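Tas1 (Pseudomonas aeruginosa, PDB 6OX6) pyrophosphorylates adenosine nucleotides to (p)ppApp as a type VI secretion toxin, depleting ADP and ATP in competitor cells. Local coordinates at residues N365-D377 / Y388-G402. Sequence-based numbering, arbitrary orientation.
Sequences NSPEMIYAKESED and YDAVAAKAGVPGGQG. With ACT (acetate ion), chain I.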
# COMPACT_ATOMS: atom_id res chain seq x y z
N ASN A 365 -8.03 -3.96 -8.78
CA ASN A 365 -8.87 -4.80 -7.92
C ASN A 365 -10.20 -5.00 -8.61
O ASN A 365 -10.51 -4.36 -9.61
CB ASN A 365 -9.08 -4.18 -6.54
CG ASN A 365 -8.99 -5.21 -5.42
OD1 ASN A 365 -9.36 -6.37 -5.61
ND2 ASN A 365 -8.45 -4.81 -4.28
N SER A 366 -11.00 -5.91 -8.04
CA SER A 366 -12.34 -6.18 -8.51
C SER A 366 -13.35 -5.24 -7.86
O SER A 366 -13.07 -4.60 -6.84
CB SER A 366 -12.71 -7.63 -8.20
OG SER A 366 -12.62 -7.87 -6.81
N PRO A 367 -14.55 -5.13 -8.45
CA PRO A 367 -15.59 -4.33 -7.78
C PRO A 367 -15.97 -4.89 -6.42
O PRO A 367 -16.26 -4.11 -5.50
CB PRO A 367 -16.78 -4.39 -8.77
CG PRO A 367 -16.17 -4.78 -10.09
CD PRO A 367 -15.00 -5.66 -9.75
N GLU A 368 -15.95 -6.21 -6.25
CA GLU A 368 -16.35 -6.79 -4.97
C GLU A 368 -15.40 -6.37 -3.86
O GLU A 368 -15.83 -6.04 -2.75
CB GLU A 368 -16.42 -8.32 -5.07
CG GLU A 368 -17.55 -8.83 -5.97
CD GLU A 368 -17.33 -8.54 -7.46
OE1 GLU A 368 -16.20 -8.17 -7.86
OE2 GLU A 368 -18.30 -8.66 -8.25
N MSE A 369 -14.10 -6.40 -4.15
CA MSE A 369 -13.09 -6.04 -3.17
C MSE A 369 -13.16 -4.59 -2.79
O MSE A 369 -12.98 -4.25 -1.60
CB MSE A 369 -11.71 -6.34 -3.74
CG MSE A 369 -11.41 -7.83 -3.67
SE MSE A 369 -11.81 -8.50 -1.86
CE MSE A 369 -10.62 -7.29 -0.85
N ILE A 370 -13.42 -3.72 -3.77
CA ILE A 370 -13.50 -2.28 -3.52
C ILE A 370 -14.75 -1.95 -2.72
O ILE A 370 -14.71 -1.14 -1.79
CB ILE A 370 -13.45 -1.52 -4.85
CG1 ILE A 370 -12.00 -1.52 -5.37
CG2 ILE A 370 -14.00 -0.06 -4.63
CD1 ILE A 370 -11.87 -1.28 -6.85
N TYR A 371 -15.88 -2.55 -3.09
CA TYR A 371 -17.08 -2.44 -2.28
C TYR A 371 -16.79 -2.79 -0.83
O TYR A 371 -17.19 -2.08 0.10
CB TYR A 371 -18.15 -3.38 -2.84
CG TYR A 371 -19.43 -3.37 -2.07
CD1 TYR A 371 -19.80 -4.44 -1.25
CD2 TYR A 371 -20.29 -2.28 -2.14
CE1 TYR A 371 -20.99 -4.41 -0.54
CE2 TYR A 371 -21.46 -2.24 -1.44
CZ TYR A 371 -21.81 -3.31 -0.64
OH TYR A 371 -22.99 -3.25 0.06
N ALA A 372 -16.05 -3.88 -0.63
CA ALA A 372 -15.80 -4.37 0.72
C ALA A 372 -14.92 -3.41 1.49
O ALA A 372 -15.18 -3.13 2.67
CB ALA A 372 -15.15 -5.75 0.65
N LYS A 373 -13.88 -2.88 0.85
CA LYS A 373 -12.87 -2.13 1.57
C LYS A 373 -13.27 -0.67 1.79
O LYS A 373 -13.10 -0.15 2.89
CB LYS A 373 -11.55 -2.19 0.82
CG LYS A 373 -10.51 -1.24 1.39
CD LYS A 373 -9.24 -1.26 0.53
CE LYS A 373 -8.28 -0.18 0.95
NZ LYS A 373 -7.04 -0.21 0.15
N GLU A 374 -13.77 0.01 0.75
CA GLU A 374 -13.95 1.45 0.81
C GLU A 374 -15.35 1.84 1.31
O GLU A 374 -16.33 1.11 1.15
CB GLU A 374 -13.74 2.07 -0.57
CG GLU A 374 -12.47 1.65 -1.28
CD GLU A 374 -11.23 2.35 -0.74
OE1 GLU A 374 -11.30 3.01 0.33
OE2 GLU A 374 -10.17 2.25 -1.39
N SER A 375 -15.43 3.02 1.90
CA SER A 375 -16.74 3.59 2.23
C SER A 375 -17.60 3.67 0.98
O SER A 375 -17.11 3.66 -0.15
CB SER A 375 -16.58 4.99 2.83
OG SER A 375 -16.15 5.92 1.83
N GLU A 376 -18.91 3.75 1.19
CA GLU A 376 -19.83 3.84 0.06
C GLU A 376 -19.47 4.99 -0.87
O GLU A 376 -19.42 4.82 -2.10
CB GLU A 376 -21.28 3.98 0.54
CG GLU A 376 -22.22 4.37 -0.58
CD GLU A 376 -23.67 4.45 -0.13
OE1 GLU A 376 -23.96 4.11 1.04
OE2 GLU A 376 -24.52 4.81 -0.96
N ASP A 377 -19.26 6.19 -0.31
CA ASP A 377 -18.93 7.35 -1.13
C ASP A 377 -17.75 7.05 -2.00
O ASP A 377 -17.71 7.39 -3.18
CB ASP A 377 -18.61 8.57 -0.27
CG ASP A 377 -19.85 9.17 0.39
OD1 ASP A 377 -20.97 8.95 -0.11
OD2 ASP A 377 -19.67 9.90 1.39
N TYR A 388 -21.65 0.13 -8.51
CA TYR A 388 -21.83 0.08 -7.06
C TYR A 388 -23.15 -0.58 -6.71
O TYR A 388 -23.20 -1.51 -5.90
CB TYR A 388 -21.78 1.48 -6.43
CG TYR A 388 -22.03 1.41 -4.93
CD1 TYR A 388 -20.97 1.32 -4.05
CD2 TYR A 388 -23.32 1.37 -4.40
CE1 TYR A 388 -21.18 1.22 -2.67
CE2 TYR A 388 -23.53 1.26 -3.03
CZ TYR A 388 -22.46 1.20 -2.17
OH TYR A 388 -22.65 1.11 -0.80
N ASP A 389 -24.23 -0.11 -7.33
CA ASP A 389 -25.54 -0.63 -6.97
C ASP A 389 -25.68 -2.10 -7.32
O ASP A 389 -26.25 -2.88 -6.55
CB ASP A 389 -26.63 0.22 -7.64
CG ASP A 389 -26.68 1.65 -7.09
OD1 ASP A 389 -26.32 1.82 -5.90
OD2 ASP A 389 -27.09 2.58 -7.84
N ALA A 390 -25.13 -2.51 -8.47
CA ALA A 390 -25.14 -3.93 -8.83
C ALA A 390 -24.39 -4.77 -7.80
O ALA A 390 -24.87 -5.82 -7.37
CB ALA A 390 -24.54 -4.14 -10.22
N VAL A 391 -23.20 -4.31 -7.39
CA VAL A 391 -22.40 -5.09 -6.45
C VAL A 391 -23.08 -5.16 -5.09
O VAL A 391 -23.13 -6.23 -4.47
CB VAL A 391 -20.98 -4.50 -6.36
CG1 VAL A 391 -20.24 -5.08 -5.16
CG2 VAL A 391 -20.22 -4.78 -7.64
N ALA A 392 -23.65 -4.04 -4.63
CA ALA A 392 -24.28 -4.01 -3.31
C ALA A 392 -25.50 -4.94 -3.24
O ALA A 392 -25.76 -5.53 -2.19
CB ALA A 392 -24.68 -2.58 -2.96
N ALA A 393 -26.25 -5.07 -4.34
CA ALA A 393 -27.44 -5.92 -4.29
C ALA A 393 -27.07 -7.39 -4.22
O ALA A 393 -27.77 -8.18 -3.56
CB ALA A 393 -28.34 -5.64 -5.50
N LYS A 394 -25.97 -7.76 -4.86
CA LYS A 394 -25.52 -9.15 -4.87
C LYS A 394 -24.46 -9.44 -3.82
O LYS A 394 -23.89 -10.53 -3.80
CB LYS A 394 -25.00 -9.53 -6.26
CG LYS A 394 -26.04 -9.47 -7.36
CD LYS A 394 -25.40 -9.47 -8.74
CE LYS A 394 -26.19 -8.61 -9.71
NZ LYS A 394 -25.29 -7.78 -10.57
N ALA A 395 -24.19 -8.48 -2.94
CA ALA A 395 -23.18 -8.70 -1.91
C ALA A 395 -23.79 -9.44 -0.72
O ALA A 395 -24.94 -9.19 -0.35
CB ALA A 395 -22.59 -7.37 -1.44
N GLY A 396 -23.00 -10.32 -0.12
CA GLY A 396 -23.46 -11.09 1.01
C GLY A 396 -23.05 -10.51 2.33
O GLY A 396 -23.34 -11.09 3.38
N VAL A 397 -22.38 -9.36 2.29
CA VAL A 397 -21.90 -8.69 3.49
C VAL A 397 -22.10 -7.21 3.33
O VAL A 397 -22.09 -6.68 2.19
CB VAL A 397 -20.40 -9.00 3.72
CG1 VAL A 397 -19.52 -8.05 2.94
CG2 VAL A 397 -20.04 -9.00 5.18
N PRO A 398 -22.35 -6.49 4.41
CA PRO A 398 -22.41 -5.03 4.30
C PRO A 398 -21.09 -4.51 3.74
O PRO A 398 -20.02 -5.04 4.03
CB PRO A 398 -22.65 -4.57 5.75
CG PRO A 398 -22.29 -5.77 6.60
CD PRO A 398 -22.65 -6.95 5.77
N GLY A 399 -21.18 -3.52 2.89
CA GLY A 399 -19.98 -2.97 2.29
C GLY A 399 -19.26 -2.04 3.24
O GLY A 399 -19.79 -1.61 4.26
N GLY A 400 -18.01 -1.76 2.89
CA GLY A 400 -17.32 -0.62 3.46
C GLY A 400 -16.67 -0.80 4.81
O GLY A 400 -16.25 0.20 5.41
N GLN A 401 -16.58 -2.02 5.31
CA GLN A 401 -15.99 -2.25 6.62
C GLN A 401 -14.47 -2.40 6.58
O GLN A 401 -13.81 -2.18 7.61
CB GLN A 401 -16.60 -3.52 7.24
CG GLN A 401 -18.11 -3.47 7.35
CD GLN A 401 -18.54 -2.23 8.09
OE1 GLN A 401 -18.31 -2.11 9.30
NE2 GLN A 401 -19.10 -1.26 7.35
N GLY A 402 -13.91 -2.75 5.42
CA GLY A 402 -12.49 -3.10 5.35
C GLY A 402 -11.58 -1.98 5.84
O GLY A 402 -10.68 -2.22 6.67
C ACT I . -8.06 0.10 -3.39
O ACT I . -7.25 0.30 -2.44
OXT ACT I . -9.18 0.65 -3.60
CH3 ACT I . -7.60 -0.99 -4.44
O HOH W 1 -24.63 -4.92 1.32
O HOH W 2 -24.52 -1.06 0.47
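Tyr371 pushes its ring from helix 367-373 into the bend formed by helix 388-393 and the loop that follows it. Gly399 CA sits over one face, 3.7 Å from the centroid of the Tyr371 ring, a CH-pi contact; the opposite face has Ala392 N above it, near the rim, and Ala392 CB touches Tyr371 CE2 and OH. CG anti to the backbone N (chi1 179°) carries the ring out toward the loop, where Tyr371 CE1 meets Ala395 CB at 3.5 Å. Tyr388 comes in at the rim: the edge of Tyr371 is directed at the face of Tyr388 in an offset edge-to-face pair, planes at 61°. At the root of the ring, Val391 divides its branches, CG1 on Tyr371 CB and CG2 on Pro367 CB, each at 3.6 Å. The chain of Glu376 crosses Tyr388 at about a right angle, its CG 3.3 Å from Tyr388 OH, while its carboxylate forms a salt bridge with Arg380, which also binds Asp389.

Two waters take up the phenol oxygen in the plane of the ring: each lies 2.7 Å from Tyr371 OH, one donating to Val397 O, the other bonded to Tyr388 OH. Gly400 N gives to Tyr371 O at 2.9 Å, bent at the hydrogen, and Gly402 N reaches Ala372 O at 3.1 Å more nearly straight (165°). The hydroxyl of Tyr429, on helix 419-435, is hydrogen-bonded to Ala372 O, Pro398 O and the N-H of Gln401.

The contact thus joins the helix after strand 359-365 of the mixed sheet to the loop leading into helix 402-410. Glycines let that backbone close in: Gly399 CA lies on the ring, Gly400 has positive phi, and Gly402 abuts Lys373 CA. Loop N-H groups serve carbonyls near the helix end, and two waters keep a buried tyrosine's hydroxyl hydrated among mostly apolar side chains.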